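Local coordinates for Sts-2 protein (Mus musculus, PDB 3D4I), which has an acid-dependent phosphatase activity in this histidine-phosphatase (PGM) domain and, as the whole protein, probably interferes with CBL-mediated down-regulation of activated receptors, at residues E114-G124 / N152-R163. Numbering follows the deposited sequence.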
loop_
_atom_site.group_PDB
_atom_site.type_symbol
_atom_site.label_atom_id
_atom_site.label_comp_id
_atom_site.label_asym_id
_atom_site.label_seq_id
_atom_site.Cartn_x
_atom_site.Cartn_y
_atom_site.Cartn_z
ATOM N N GLU A 114 15.605 8.021 -11.334
ATOM C CA GLU A 114 15.275 7.060 -12.393
ATOM C C GLU A 114 15.914 7.360 -13.762
ATOM O O GLU A 114 16.145 6.454 -14.555
ATOM C CB GLU A 114 13.753 6.854 -12.520
ATOM C CG GLU A 114 12.995 7.970 -13.280
ATOM C CD GLU A 114 12.612 9.187 -12.429
ATOM O OE1 GLU A 114 13.348 9.553 -11.494
ATOM O OE2 GLU A 114 11.557 9.806 -12.727
ATOM N N LYS A 115 16.202 8.630 -14.027
ATOM C CA LYS A 115 16.892 8.994 -15.270
ATOM C C LYS A 115 18.412 9.097 -15.078
ATOM O O LYS A 115 19.162 9.032 -16.044
ATOM C CB LYS A 115 16.356 10.316 -15.810
ATOM C CG LYS A 115 14.851 10.384 -15.991
ATOM C CD LYS A 115 14.457 11.835 -16.272
ATOM C CE LYS A 115 12.950 12.051 -16.203
ATOM N NZ LYS A 115 12.606 13.453 -16.611
ATOM N N LYS A 116 18.854 9.271 -13.838
ATOM C CA LYS A 116 20.271 9.363 -13.518
ATOM C C LYS A 116 20.922 7.983 -13.463
ATOM O O LYS A 116 21.977 7.778 -14.052
ATOM C CB LYS A 116 20.488 10.125 -12.200
ATOM C CG LYS A 116 21.931 10.206 -11.760
ATOM C CD LYS A 116 22.090 11.040 -10.495
ATOM C CE LYS A 116 23.488 10.863 -9.878
ATOM N NZ LYS A 116 24.591 11.403 -10.732
ATOM N N LEU A 117 20.294 7.039 -12.765
ATOM C CA LEU A 117 20.869 5.705 -12.622
ATOM C C LEU A 117 20.146 4.688 -13.483
ATOM O O LEU A 117 18.916 4.623 -13.459
ATOM C CB LEU A 117 20.822 5.259 -11.158
ATOM C CG LEU A 117 21.451 6.201 -10.137
ATOM C CD1 LEU A 117 21.282 5.671 -8.708
ATOM C CD2 LEU A 117 22.936 6.398 -10.464
ATOM N N LYS A 118 20.909 3.884 -14.215
ATOM C CA LYS A 118 20.352 2.765 -14.949
ATOM C C LYS A 118 20.335 1.515 -14.092
ATOM O O LYS A 118 21.290 1.237 -13.349
ATOM C CB LYS A 118 21.156 2.461 -16.225
ATOM C CG LYS A 118 21.440 3.653 -17.111
ATOM C CD LYS A 118 21.916 3.204 -18.489
ATOM C CE LYS A 118 22.594 4.349 -19.209
ATOM N NZ LYS A 118 21.679 5.522 -19.376
ATOM N N ILE A 119 19.268 0.738 -14.236
ATOM C CA ILE A 119 19.136 -0.520 -13.522
ATOM C C ILE A 119 20.016 -1.539 -14.196
ATOM O O ILE A 119 19.865 -1.800 -15.393
ATOM C CB ILE A 119 17.673 -1.017 -13.490
ATOM C CG1 ILE A 119 16.775 -0.025 -12.721
ATOM C CG2 ILE A 119 17.595 -2.444 -12.901
ATOM C CD1 ILE A 119 15.272 -0.160 -13.050
ATOM N N ARG A 120 20.932 -2.118 -13.421
ATOM C CA ARG A 120 21.805 -3.163 -13.924
ATOM C C ARG A 120 21.188 -4.515 -13.649
ATOM O O ARG A 120 21.121 -4.946 -12.496
ATOM C CB ARG A 120 23.176 -3.053 -13.272
ATOM C CG ARG A 120 23.970 -1.914 -13.874
ATOM C CD ARG A 120 24.884 -1.264 -12.873
ATOM N NE ARG A 120 25.783 -0.329 -13.543
ATOM C CZ ARG A 120 26.751 0.343 -12.937
ATOM N NH1 ARG A 120 26.944 0.205 -11.636
ATOM N NH2 ARG A 120 27.528 1.156 -13.644
ATOM N N VAL A 121 20.735 -5.180 -14.709
ATOM C CA VAL A 121 20.076 -6.468 -14.520
ATOM C C VAL A 121 21.135 -7.553 -14.382
ATOM O O VAL A 121 21.968 -7.766 -15.286
ATOM C CB VAL A 121 19.040 -6.785 -15.630
ATOM C CG1 VAL A 121 18.392 -8.170 -15.400
ATOM C CG2 VAL A 121 17.967 -5.720 -15.680
ATOM N N GLU A 122 21.108 -8.208 -13.227
ATOM C CA GLU A 122 22.089 -9.221 -12.869
ATOM C C GLU A 122 21.405 -10.554 -12.593
ATOM O O GLU A 122 20.915 -10.786 -11.493
ATOM C CB GLU A 122 22.913 -8.781 -11.642
ATOM C CG GLU A 122 24.002 -9.808 -11.189
ATOM C CD GLU A 122 24.916 -10.255 -12.339
ATOM O OE1 GLU A 122 25.658 -9.403 -12.839
ATOM O OE2 GLU A 122 24.887 -11.452 -12.737
ATOM N N PRO A 123 21.358 -11.443 -13.593
ATOM C CA PRO A 123 20.865 -12.796 -13.308
ATOM C C PRO A 123 21.601 -13.556 -12.215
ATOM O O PRO A 123 21.042 -14.489 -11.663
ATOM C CB PRO A 123 21.012 -13.512 -14.657
ATOM C CG PRO A 123 20.868 -12.413 -15.639
ATOM C CD PRO A 123 21.637 -11.269 -15.031
ATOM N N GLY A 124 22.833 -13.174 -11.893
ATOM C CA GLY A 124 23.556 -13.817 -10.796
ATOM C C GLY A 124 22.920 -13.606 -9.422
ATOM O O GLY A 124 23.269 -14.307 -8.466
ATOM N N ASN A 152 14.566 2.041 -17.216
ATOM C CA ASN A 152 15.857 2.584 -17.610
ATOM C C ASN A 152 16.974 1.585 -17.307
ATOM O O ASN A 152 17.825 1.833 -16.457
ATOM C CB ASN A 152 16.121 3.939 -16.937
ATOM C CG ASN A 152 17.363 4.640 -17.484
ATOM O OD1 ASN A 152 17.855 4.297 -18.560
ATOM N ND2 ASN A 152 17.870 5.628 -16.746
ATOM N N VAL A 153 16.940 0.454 -18.006
ATOM C CA VAL A 153 17.911 -0.634 -17.844
ATOM C C VAL A 153 19.266 -0.318 -18.507
ATOM O O VAL A 153 19.338 0.489 -19.436
ATOM C CB VAL A 153 17.327 -1.962 -18.381
ATOM C CG1 VAL A 153 18.431 -2.907 -18.839
ATOM C CG2 VAL A 153 16.425 -2.633 -17.337
ATOM N N ASP A 154 20.333 -0.941 -18.010
ATOM C CA ASP A 154 21.675 -0.726 -18.543
ATOM C C ASP A 154 22.002 -1.722 -19.668
ATOM O O ASP A 154 22.298 -2.895 -19.424
ATOM C CB ASP A 154 22.726 -0.782 -17.424
ATOM C CG ASP A 154 24.093 -0.250 -17.865
ATOM O OD1 ASP A 154 24.342 -0.157 -19.093
ATOM O OD2 ASP A 154 24.921 0.069 -16.979
ATOM N N LEU A 155 21.961 -1.238 -20.906
ATOM C CA LEU A 155 22.237 -2.088 -22.066
ATOM C C LEU A 155 23.721 -2.447 -22.204
ATOM O O LEU A 155 24.066 -3.416 -22.894
ATOM C CB LEU A 155 21.695 -1.446 -23.352
ATOM C CG LEU A 155 20.217 -1.039 -23.336
ATOM C CD1 LEU A 155 19.824 -0.388 -24.646
ATOM C CD2 LEU A 155 19.286 -2.218 -23.038
ATOM N N ASP A 156 24.581 -1.672 -21.540
ATOM C CA ASP A 156 26.027 -1.892 -21.540
ATOM C C ASP A 156 26.489 -2.837 -20.455
ATOM O O ASP A 156 27.629 -3.323 -20.500
ATOM C CB ASP A 156 26.786 -0.575 -21.356
ATOM C CG ASP A 156 26.552 0.398 -22.480
ATOM O OD1 ASP A 156 26.321 -0.051 -23.632
ATOM O OD2 ASP A 156 26.615 1.621 -22.204
ATOM N N TYR A 157 25.629 -3.090 -19.464
ATOM C CA TYR A 157 26.034 -3.891 -18.320
ATOM C C TYR A 157 26.330 -5.307 -18.765
ATOM O O TYR A 157 25.588 -5.876 -19.571
ATOM C CB TYR A 157 24.972 -3.881 -17.201
ATOM C CG TYR A 157 25.376 -4.691 -15.995
ATOM C CD1 TYR A 157 26.526 -4.369 -15.275
ATOM C CD2 TYR A 157 24.620 -5.782 -15.578
ATOM C CE1 TYR A 157 26.917 -5.111 -14.183
ATOM C CE2 TYR A 157 24.998 -6.532 -14.465
ATOM C CZ TYR A 157 26.156 -6.184 -13.778
ATOM O OH TYR A 157 26.548 -6.915 -12.694
ATOM N N ARG A 158 27.431 -5.854 -18.256
ATOM C CA ARG A 158 27.823 -7.213 -18.556
ATOM C C ARG A 158 27.710 -8.032 -17.290
ATOM O O ARG A 158 28.600 -7.967 -16.442
ATOM C CB ARG A 158 29.260 -7.253 -19.097
ATOM C CG ARG A 158 29.423 -6.511 -20.404
ATOM C CD ARG A 158 29.410 -7.463 -21.570
ATOM N NE ARG A 158 30.634 -7.289 -22.362
ATOM C CZ ARG A 158 31.790 -7.902 -22.105
ATOM N NH1 ARG A 158 31.901 -8.746 -21.082
ATOM N NH2 ARG A 158 32.842 -7.672 -22.876
ATOM N N PRO A 159 26.618 -8.819 -17.165
ATOM C CA PRO A 159 26.324 -9.481 -15.898
ATOM C C PRO A 159 27.384 -10.502 -15.553
ATOM O O PRO A 159 28.023 -11.062 -16.462
ATOM C CB PRO A 159 24.966 -10.167 -16.154
ATOM C CG PRO A 159 24.896 -10.352 -17.638
ATOM C CD PRO A 159 25.628 -9.154 -18.209
ATOM N N ALA A 160 27.593 -10.715 -14.253
ATOM C CA ALA A 160 28.486 -11.763 -13.751
ATOM C C ALA A 160 28.024 -13.145 -14.177
ATOM O O ALA A 160 28.844 -14.023 -14.445
ATOM C CB ALA A 160 28.588 -11.695 -12.238
ATOM N N LEU A 161 26.704 -13.340 -14.208
ATOM C CA LEU A 161 26.133 -14.566 -14.734
ATOM C C LEU A 161 25.046 -14.228 -15.755
ATOM O O LEU A 161 23.988 -13.702 -15.390
ATOM C CB LEU A 161 25.582 -15.453 -13.603
ATOM C CG LEU A 161 25.010 -16.824 -14.002
ATOM C CD1 LEU A 161 26.101 -17.832 -14.342
ATOM C CD2 LEU A 161 24.119 -17.354 -12.882
ATOM N N PRO A 162 25.311 -14.520 -17.045
ATOM C CA PRO A 162 24.307 -14.357 -18.090
ATOM C C PRO A 162 23.071 -15.216 -17.828
ATOM O O PRO A 162 23.184 -16.291 -17.246
ATOM C CB PRO A 162 25.035 -14.835 -19.350
ATOM C CG PRO A 162 26.506 -14.685 -19.034
ATOM C CD PRO A 162 26.600 -15.003 -17.577
ATOM N N ARG A 163 21.900 -14.746 -18.248
ATOM C CA ARG A 163 20.658 -15.458 -17.933
ATOM C C ARG A 163 20.636 -16.904 -18.425
ATOM O O ARG A 163 20.187 -17.782 -17.698
ATOM C CB ARG A 163 19.386 -14.681 -18.344
ATOM C CG ARG A 163 19.190 -14.325 -19.832
ATOM C CD ARG A 163 19.321 -12.816 -20.085
ATOM N NE ARG A 163 18.258 -12.002 -19.480
ATOM C CZ ARG A 163 18.415 -10.777 -18.960
ATOM N NH1 ARG A 163 19.606 -10.173 -18.928
ATOM N NH2 ARG A 163 17.359 -10.150 -18.451
HETATM O O HOH W 1 21.345 -4.627 -17.488
HETATM O O HOH W 2 21.803 -7.803 -18.186
#
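Glu122 reaches into the 157-161 part of the loop, and its side chain is worth following outward. CB sits 4.2 Å from Tyr157 CE2; CG, anti to the backbone N (chi1 -180°), passes the same phenol. A bend at chi2 (51°) then brings the carboxylate round to the backbone beyond Pro159. OE1 takes the Tyr157 hydroxyl on its anti lone pair, OH to OE1 2.6 Å, and the Ala160 N on its syn side at 2.7 Å. OE2 accepts Leu161 N on the syn lone pair, a nearly straight bond (166°), and Gly124 N on the anti one.

The Tyr157 ring is fixed from another side too: Arg120 CB lies over its centre, 3.9 Å from the centroid, a CH-pi contact, while Arg120 NE makes a long salt bridge of 3.6 Å to Asp154 OD2. Farther back, Ile119 and Val153 form a single beta bridge, and Asn152 ND2 donates to Glu114 O at 2.9 Å. The long loop before helix 172-187 thus lines strand 119-121, the outermost on that side of the sheet within this chain, which pairs in parallel with strand 89-94.

A glutamine here would put an NH2 where one oxygen accepts two bonds, and would probably leave the backbone N-H it held, of Ala160 or of Leu161 and Gly124, without its acceptor. Four donors converging on one buried carboxylate are likely to stabilise its negative charge.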